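Long-range contact in protein Niban 2 (Homo sapiens, PDB 7CTP), which may suppress apoptosis and promote melanoma cell invasion in vitro, and belongs to the Niban family: residues Glu26-Tyr35 / Ala207-Ser218. Sequence-based numbering, arbitrary orientation.
Sequences EFLQFYEDQY and AFTDAIRMYRQS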
ATOM      1  N   GLU A  26      16.217  -5.709  16.543  1.00 21.29           N
ATOM      2  CA  GLU A  26      15.040  -6.434  17.009  1.00 21.98           C
ATOM      3  C   GLU A  26      14.107  -6.769  15.853  1.00 22.48           C
ATOM      4  O   GLU A  26      13.615  -7.902  15.753  1.00 23.17           O
ATOM      5  CB  GLU A  26      14.304  -5.644  18.092  1.00 24.15           C
ATOM      6  CG  GLU A  26      13.281  -6.509  18.843  1.00 42.27           C
ATOM      7  CD  GLU A  26      12.435  -5.732  19.838  1.00 59.47           C
ATOM      8  OE1 GLU A  26      11.366  -6.259  20.233  1.00 50.82           O
ATOM      9  OE2 GLU A  26      12.833  -4.607  20.216  1.00 38.76           O
ATOM     10  N   PHE A  27      13.861  -5.802  14.957  1.00 20.51           N
ATOM     11  CA  PHE A  27      13.037  -6.095  13.788  1.00 20.32           C
ATOM     12  C   PHE A  27      13.625  -7.231  12.959  1.00 22.06           C
ATOM     13  O   PHE A  27      12.900  -8.113  12.483  1.00 20.83           O
ATOM     14  CB  PHE A  27      12.872  -4.873  12.880  1.00 17.93           C
ATOM     15  CG  PHE A  27      12.255  -5.247  11.551  1.00 20.52           C
ATOM     16  CD1 PHE A  27      10.891  -5.463  11.463  1.00 19.23           C
ATOM     17  CD2 PHE A  27      13.048  -5.508  10.436  1.00 22.02           C
ATOM     18  CE1 PHE A  27      10.315  -5.861  10.267  1.00 21.04           C
ATOM     19  CE2 PHE A  27      12.480  -5.914   9.236  1.00 17.33           C
ATOM     20  CZ  PHE A  27      11.113  -6.096   9.154  1.00 22.01           C
ATOM     21  N   LEU A  28      14.932  -7.182  12.704  1.00 19.25           N
ATOM     22  CA  LEU A  28      15.515  -8.162  11.793  1.00 22.21           C
ATOM     23  C   LEU A  28      15.479  -9.572  12.377  1.00 20.47           C
ATOM     24  O   LEU A  28      15.467 -10.549  11.621  1.00 22.38           O
ATOM     25  CB  LEU A  28      16.942  -7.739  11.437  1.00 24.10           C
ATOM     26  CG  LEU A  28      16.919  -6.476  10.556  1.00 20.67           C
ATOM     27  CD1 LEU A  28      18.324  -5.835  10.469  1.00 24.24           C
ATOM     28  CD2 LEU A  28      16.348  -6.775   9.179  1.00 20.85           C
ATOM     29  N   GLN A  29      15.457  -9.698  13.708  1.00 20.73           N
ATOM     30  CA  GLN A  29      15.237 -11.010  14.322  1.00 25.38           C
ATOM     31  C   GLN A  29      13.844 -11.535  13.999  1.00 21.78           C
ATOM     32  O   GLN A  29      13.683 -12.709  13.645  1.00 21.02           O
ATOM     33  CB  GLN A  29      15.449 -10.940  15.836  1.00 30.05           C
ATOM     34  CG  GLN A  29      16.867 -10.584  16.252  1.00 37.72           C
ATOM     35  CD  GLN A  29      17.013 -10.403  17.757  1.00 53.70           C
ATOM     36  OE1 GLN A  29      16.237  -9.682  18.395  1.00 44.48           O
ATOM     37  NE2 GLN A  29      18.011 -11.060  18.332  1.00 46.13           N
ATOM     38  N   PHE A  30      12.822 -10.677  14.093  1.00 20.78           N
ATOM     39  CA  PHE A  30      11.487 -11.076  13.640  1.00 20.97           C
ATOM     40  C   PHE A  30      11.491 -11.446  12.161  1.00 19.89           C
ATOM     41  O   PHE A  30      10.828 -12.408  11.747  1.00 18.75           O
ATOM     42  CB  PHE A  30      10.474  -9.951  13.884  1.00 18.79           C
ATOM     43  CG  PHE A  30      10.034  -9.818  15.317  1.00 23.82           C
ATOM     44  CD1 PHE A  30       9.113 -10.703  15.859  1.00 31.43           C
ATOM     45  CD2 PHE A  30      10.516  -8.788  16.110  1.00 26.48           C
ATOM     46  CE1 PHE A  30       8.698 -10.570  17.184  1.00 35.55           C
ATOM     47  CE2 PHE A  30      10.102  -8.652  17.438  1.00 30.26           C
ATOM     48  CZ  PHE A  30       9.195  -9.547  17.968  1.00 31.42           C
ATOM     49  N   TYR A  31      12.224 -10.684  11.344  1.00 20.01           N
ATOM     50  CA  TYR A  31      12.232 -10.922   9.904  1.00 19.50           C
ATOM     51  C   TYR A  31      12.880 -12.266   9.563  1.00 19.95           C
ATOM     52  O   TYR A  31      12.320 -13.057   8.790  1.00 20.57           O
ATOM     53  CB  TYR A  31      12.952  -9.771   9.198  1.00 20.29           C
ATOM     54  CG  TYR A  31      13.059  -9.952   7.715  1.00 20.60           C
ATOM     55  CD1 TYR A  31      11.958  -9.762   6.898  1.00 18.09           C
ATOM     56  CD2 TYR A  31      14.257 -10.343   7.128  1.00 22.38           C
ATOM     57  CE1 TYR A  31      12.043  -9.937   5.535  1.00 21.56           C
ATOM     58  CE2 TYR A  31      14.349 -10.526   5.772  1.00 22.39           C
ATOM     59  CZ  TYR A  31      13.247 -10.324   4.981  1.00 20.85           C
ATOM     60  OH  TYR A  31      13.330 -10.500   3.630  1.00 23.60           O
ATOM     61  N   GLU A  32      14.060 -12.543  10.127  1.00 19.76           N
ATOM     62  CA  GLU A  32      14.714 -13.820   9.855  1.00 22.33           C
ATOM     63  C   GLU A  32      13.863 -14.987  10.339  1.00 21.86           C
ATOM     64  O   GLU A  32      13.796 -16.027   9.670  1.00 23.39           O
ATOM     65  CB  GLU A  32      16.107 -13.862  10.491  1.00 23.46           C
ATOM     66  CG  GLU A  32      17.118 -12.946   9.795  1.00 22.83           C
ATOM     67  CD  GLU A  32      18.560 -13.201  10.226  1.00 39.51           C
ATOM     68  OE1 GLU A  32      19.018 -14.366  10.148  1.00 38.33           O
ATOM     69  OE2 GLU A  32      19.239 -12.225  10.615  1.00 33.11           O
ATOM     70  N   ASP A  33      13.183 -14.825  11.476  1.00 22.55           N
ATOM     71  CA  ASP A  33      12.271 -15.870  11.941  1.00 25.04           C
ATOM     72  C   ASP A  33      11.115 -16.061  10.966  1.00 27.42           C
ATOM     73  O   ASP A  33      10.747 -17.198  10.643  1.00 25.48           O
ATOM     74  CB  ASP A  33      11.742 -15.534  13.335  1.00 22.54           C
ATOM     75  CG  ASP A  33      12.727 -15.860  14.442  1.00 33.84           C
ATOM     76  OD1 ASP A  33      13.747 -16.533  14.169  1.00 41.93           O
ATOM     77  OD2 ASP A  33      12.485 -15.431  15.590  1.00 34.34           O
ATOM     78  N   GLN A  34      10.542 -14.956  10.470  1.00 23.49           N
ATOM     79  CA  GLN A  34       9.394 -15.052   9.569  1.00 22.06           C
ATOM     80  C   GLN A  34       9.777 -15.628   8.212  1.00 23.05           C
ATOM     81  O   GLN A  34       8.933 -16.229   7.547  1.00 26.10           O
ATOM     82  CB  GLN A  34       8.749 -13.677   9.352  1.00 26.67           C
ATOM     83  CG  GLN A  34       7.860 -13.168  10.489  1.00 28.34           C
ATOM     84  CD  GLN A  34       6.788 -14.167  10.925  1.00 19.13           C
ATOM     85  OE1 GLN A  34       5.994 -14.638  10.113  1.00 27.84           O
ATOM     86  NE2 GLN A  34       6.778 -14.497  12.216  1.00 26.36           N
ATOM     87  N   TYR A  35      11.023 -15.432   7.773  1.00 21.83           N
ATOM     88  CA  TYR A  35      11.362 -15.713   6.382  1.00 22.07           C
ATOM     89  C   TYR A  35      11.106 -17.175   6.033  1.00 23.33           C
ATOM     90  O   TYR A  35      10.479 -17.482   5.011  1.00 21.05           O
ATOM     91  CB  TYR A  35      12.815 -15.352   6.096  1.00 19.83           C
ATOM     92  CG  TYR A  35      13.083 -15.241   4.611  1.00 24.42           C
ATOM     93  CD1 TYR A  35      12.848 -14.054   3.930  1.00 23.83           C
ATOM     94  CD2 TYR A  35      13.521 -16.342   3.882  1.00 23.87           C
ATOM     95  CE1 TYR A  35      13.075 -13.953   2.566  1.00 26.45           C
ATOM     96  CE2 TYR A  35      13.740 -16.254   2.524  1.00 21.37           C
ATOM     97  CZ  TYR A  35      13.524 -15.058   1.874  1.00 25.54           C
ATOM     98  OH  TYR A  35      13.749 -14.972   0.519  1.00 29.81           O
ATOM     99  N   ALA A 207       6.940 -12.199   4.307  1.00 23.05           N
ATOM    100  CA  ALA A 207       7.873 -12.252   5.430  1.00 20.35           C
ATOM    101  C   ALA A 207       8.072 -10.861   6.011  1.00 21.89           C
ATOM    102  O   ALA A 207       8.073 -10.676   7.230  1.00 21.63           O
ATOM    103  CB  ALA A 207       9.206 -12.854   4.998  1.00 23.29           C
ATOM    104  N   PHE A 208       8.218  -9.863   5.138  1.00 19.94           N
ATOM    105  CA  PHE A 208       8.450  -8.509   5.626  1.00 17.98           C
ATOM    106  C   PHE A 208       7.225  -7.964   6.349  1.00 21.67           C
ATOM    107  O   PHE A 208       7.329  -7.440   7.466  1.00 20.28           O
ATOM    108  CB  PHE A 208       8.854  -7.594   4.474  1.00 17.62           C
ATOM    109  CG  PHE A 208       9.151  -6.197   4.915  1.00 19.67           C
ATOM    110  CD1 PHE A 208      10.393  -5.866   5.433  1.00 22.41           C
ATOM    111  CD2 PHE A 208       8.171  -5.224   4.854  1.00 18.69           C
ATOM    112  CE1 PHE A 208      10.658  -4.565   5.859  1.00 22.19           C
ATOM    113  CE2 PHE A 208       8.428  -3.934   5.289  1.00 23.23           C
ATOM    114  CZ  PHE A 208       9.671  -3.608   5.788  1.00 20.69           C
ATOM    115  N   THR A 209       6.049  -8.060   5.727  1.00 22.83           N
ATOM    116  CA  THR A 209       4.895  -7.410   6.341  1.00 25.15           C
ATOM    117  C   THR A 209       4.451  -8.139   7.606  1.00 23.63           C
ATOM    118  O   THR A 209       4.003  -7.502   8.566  1.00 21.47           O
ATOM    119  CB  THR A 209       3.758  -7.287   5.332  1.00 26.90           C
ATOM    120  OG1 THR A 209       3.404  -8.588   4.861  1.00 26.64           O
ATOM    121  CG2 THR A 209       4.205  -6.457   4.154  1.00 26.67           C
ATOM    122  N   ASP A 210       4.582  -9.471   7.639  1.00 24.27           N
ATOM    123  CA  ASP A 210       4.314 -10.199   8.875  1.00 20.74           C
ATOM    124  C   ASP A 210       5.328  -9.848   9.955  1.00 22.65           C
ATOM    125  O   ASP A 210       4.967  -9.725  11.128  1.00 23.07           O
ATOM    126  CB  ASP A 210       4.303 -11.711   8.629  1.00 24.07           C
ATOM    127  CG  ASP A 210       3.048 -12.183   7.907  1.00 34.01           C
ATOM    128  OD1 ASP A 210       1.981 -11.556   8.081  1.00 37.14           O
ATOM    129  OD2 ASP A 210       3.138 -13.181   7.158  1.00 36.95           O
ATOM    130  N   ALA A 211       6.603  -9.681   9.592  1.00 20.41           N
ATOM    131  CA  ALA A 211       7.589  -9.305  10.600  1.00 20.77           C
ATOM    132  C   ALA A 211       7.288  -7.924  11.168  1.00 24.36           C
ATOM    133  O   ALA A 211       7.486  -7.682  12.366  1.00 22.50           O
ATOM    134  CB  ALA A 211       9.003  -9.344  10.017  1.00 22.57           C
ATOM    135  N   ILE A 212       6.839  -6.999  10.311  1.00 19.93           N
ATOM    136  CA  ILE A 212       6.475  -5.664  10.782  1.00 21.86           C
ATOM    137  C   ILE A 212       5.352  -5.771  11.796  1.00 24.03           C
ATOM    138  O   ILE A 212       5.384  -5.140  12.859  1.00 21.03           O
ATOM    139  CB  ILE A 212       6.071  -4.764   9.599  1.00 19.90           C
ATOM    140  CG1 ILE A 212       7.310  -4.323   8.804  1.00 19.65           C
ATOM    141  CG2 ILE A 212       5.283  -3.544  10.103  1.00 21.83           C
ATOM    142  CD1 ILE A 212       8.115  -3.198   9.486  1.00 19.30           C
ATOM    143  N   ARG A 213       4.338  -6.579  11.475  1.00 22.63           N
ATOM    144  CA  ARG A 213       3.193  -6.710  12.366  1.00 23.81           C
ATOM    145  C   ARG A 213       3.600  -7.347  13.688  1.00 22.30           C
ATOM    146  O   ARG A 213       3.175  -6.893  14.758  1.00 25.80           O
ATOM    147  CB  ARG A 213       2.087  -7.523  11.692  1.00 23.92           C
ATOM    148  CG  ARG A 213       0.844  -7.693  12.571  1.00 25.14           C
ATOM    149  CD  ARG A 213      -0.256  -8.471  11.856  1.00 28.27           C
ATOM    150  NE  ARG A 213       0.248  -9.693  11.226  1.00 35.61           N
ATOM    151  CZ  ARG A 213       0.538 -10.819  11.871  1.00 38.29           C
ATOM    152  NH1 ARG A 213       0.379 -10.902  13.184  1.00 39.52           N
ATOM    153  NH2 ARG A 213       0.984 -11.869  11.191  1.00 36.05           N
ATOM    154  N   MET A 214       4.448  -8.386  13.638  1.00 23.52           N
ATOM    155  CA  MET A 214       4.863  -9.055  14.870  1.00 29.08           C
ATOM    156  C   MET A 214       5.721  -8.159  15.741  1.00 29.60           C
ATOM    157  O   MET A 214       5.621  -8.209  16.974  1.00 24.72           O
ATOM    158  CB  MET A 214       5.624 -10.356  14.579  1.00 31.60           C
ATOM    159  CG  MET A 214       4.958 -11.337  13.648  1.00 41.63           C
ATOM    160  SD  MET A 214       3.501 -12.117  14.348  1.00 52.77           S
ATOM    161  CE  MET A 214       3.753 -11.917  16.101  1.00 48.20           C
ATOM    162  N   TYR A 215       6.603  -7.368  15.126  1.00 23.70           N
ATOM    163  CA  TYR A 215       7.368  -6.394  15.893  1.00 24.44           C
ATOM    164  C   TYR A 215       6.442  -5.396  16.580  1.00 23.98           C
ATOM    165  O   TYR A 215       6.580  -5.126  17.780  1.00 26.27           O
ATOM    166  CB  TYR A 215       8.378  -5.665  15.001  1.00 20.09           C
ATOM    167  CG  TYR A 215       9.147  -4.589  15.754  1.00 25.09           C
ATOM    168  CD1 TYR A 215       8.623  -3.310  15.914  1.00 22.58           C
ATOM    169  CD2 TYR A 215      10.371  -4.869  16.344  1.00 23.05           C
ATOM    170  CE1 TYR A 215       9.295  -2.341  16.620  1.00 24.65           C
ATOM    171  CE2 TYR A 215      11.059  -3.886  17.055  1.00 23.83           C
ATOM    172  CZ  TYR A 215      10.509  -2.635  17.194  1.00 27.10           C
ATOM    173  OH  TYR A 215      11.185  -1.654  17.903  1.00 27.06           O
ATOM    174  N   ARG A 216       5.490  -4.833  15.830  1.00 22.77           N
ATOM    175  CA  ARG A 216       4.570  -3.864  16.415  1.00 25.60           C
ATOM    176  C   ARG A 216       3.737  -4.497  17.528  1.00 24.87           C
ATOM    177  O   ARG A 216       3.529  -3.880  18.579  1.00 24.47           O
ATOM    178  CB  ARG A 216       3.697  -3.245  15.319  1.00 25.64           C
ATOM    179  CG  ARG A 216       4.499  -2.268  14.436  1.00 26.88           C
ATOM    180  CD  ARG A 216       3.671  -1.442  13.455  1.00 29.37           C
ATOM    181  NE  ARG A 216       3.118  -0.214  14.042  1.00 31.67           N
ATOM    182  CZ  ARG A 216       1.824  -0.057  14.294  1.00 34.61           C
ATOM    183  NH1 ARG A 216       1.367   1.070  14.817  1.00 31.14           N
ATOM    184  NH2 ARG A 216       0.984  -1.040  14.001  1.00 35.99           N
ATOM    185  N   GLN A 217       3.300  -5.746  17.337  1.00 26.75           N
ATOM    186  CA  GLN A 217       2.569  -6.450  18.390  1.00 24.83           C
ATOM    187  C   GLN A 217       3.414  -6.601  19.649  1.00 27.76           C
ATOM    188  O   GLN A 217       2.889  -6.556  20.764  1.00 32.83           O
ATOM    189  CB  GLN A 217       2.113  -7.819  17.884  1.00 29.78           C
ATOM    190  CG  GLN A 217       0.860  -7.767  17.037  1.00 33.91           C
ATOM    191  CD  GLN A 217       0.476  -9.111  16.454  1.00 30.34           C
ATOM    192  OE1 GLN A 217      -0.242  -9.172  15.460  1.00 34.53           O
ATOM    193  NE2 GLN A 217       0.967 -10.194  17.054  1.00 38.70           N
ATOM    194  N   SER A 218       4.727  -6.786  19.495  1.00 27.03           N
ATOM    195  CA  SER A 218       5.605  -6.922  20.654  1.00 29.23           C
ATOM    196  C   SER A 218       5.747  -5.612  21.415  1.00 32.43           C
ATOM    197  O   SER A 218       6.164  -5.621  22.580  1.00 31.41           O
ATOM    198  CB  SER A 218       6.972  -7.445  20.211  1.00 30.50           C
ATOM    199  OG  SER A 218       7.819  -6.379  19.812  1.00 26.80           O
TER
HETATM  200  O   HOH W   1       5.594 -15.104   7.309  1.00 36.16           O
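Ala211 CB presses to within 3.6 Å of Tyr31 CA and sits as a knob among Phe27, Phe30, Tyr31 and Gln34. The axes of segments 26-35 and 207-218 come within 8.4 Å, a closeness that the small Ala207 and Ala211 probably permit; their N-to-C directions lie 132° apart, roughly antiparallel but strongly inclined. Phe27 answers as a knob among Phe208, Ala211, Ile212 and Tyr215; with CG anti to the backbone N (chi1 169°), its ring reaches across until CE1 lies 3.5 Å from Ile212 CD1 and CZ meets Phe208 CE1. Phe30 lays one face over the opposing backbone in a CH-pi contact, Tyr215 CA standing 4.0 Å from the ring centroid, while Phe30 CD1 packs on Met214 CB at 3.7 Å. Cutting Phe30 back to an alanine is likely to leave a gap between Met214, Tyr215 and Ser218, with Tyr215 CA losing its aromatic cover. At one end, Glu26 lies along the CE2 side of the Tyr215 ring, CB at its edge, its carboxylate paired with Lys219, while the Tyr215 hydroxyl bonds to Glu243. At the other, Gln34 bends over Ala211, and one water donates to both Gln34 OE1 (2.9 Å) and Asp210 OD2 (3.1 Å); Asn534 also bonds Gln34 OE1. Helix 232-252 backs Phe27 and Phe208, and helix 260-337 backs Tyr31. No direct hydrogen bond joins the segments, so apolar packing holds helix 10-48 against helix 204-218, with the Gln34-Asp210 water as the polar link across it.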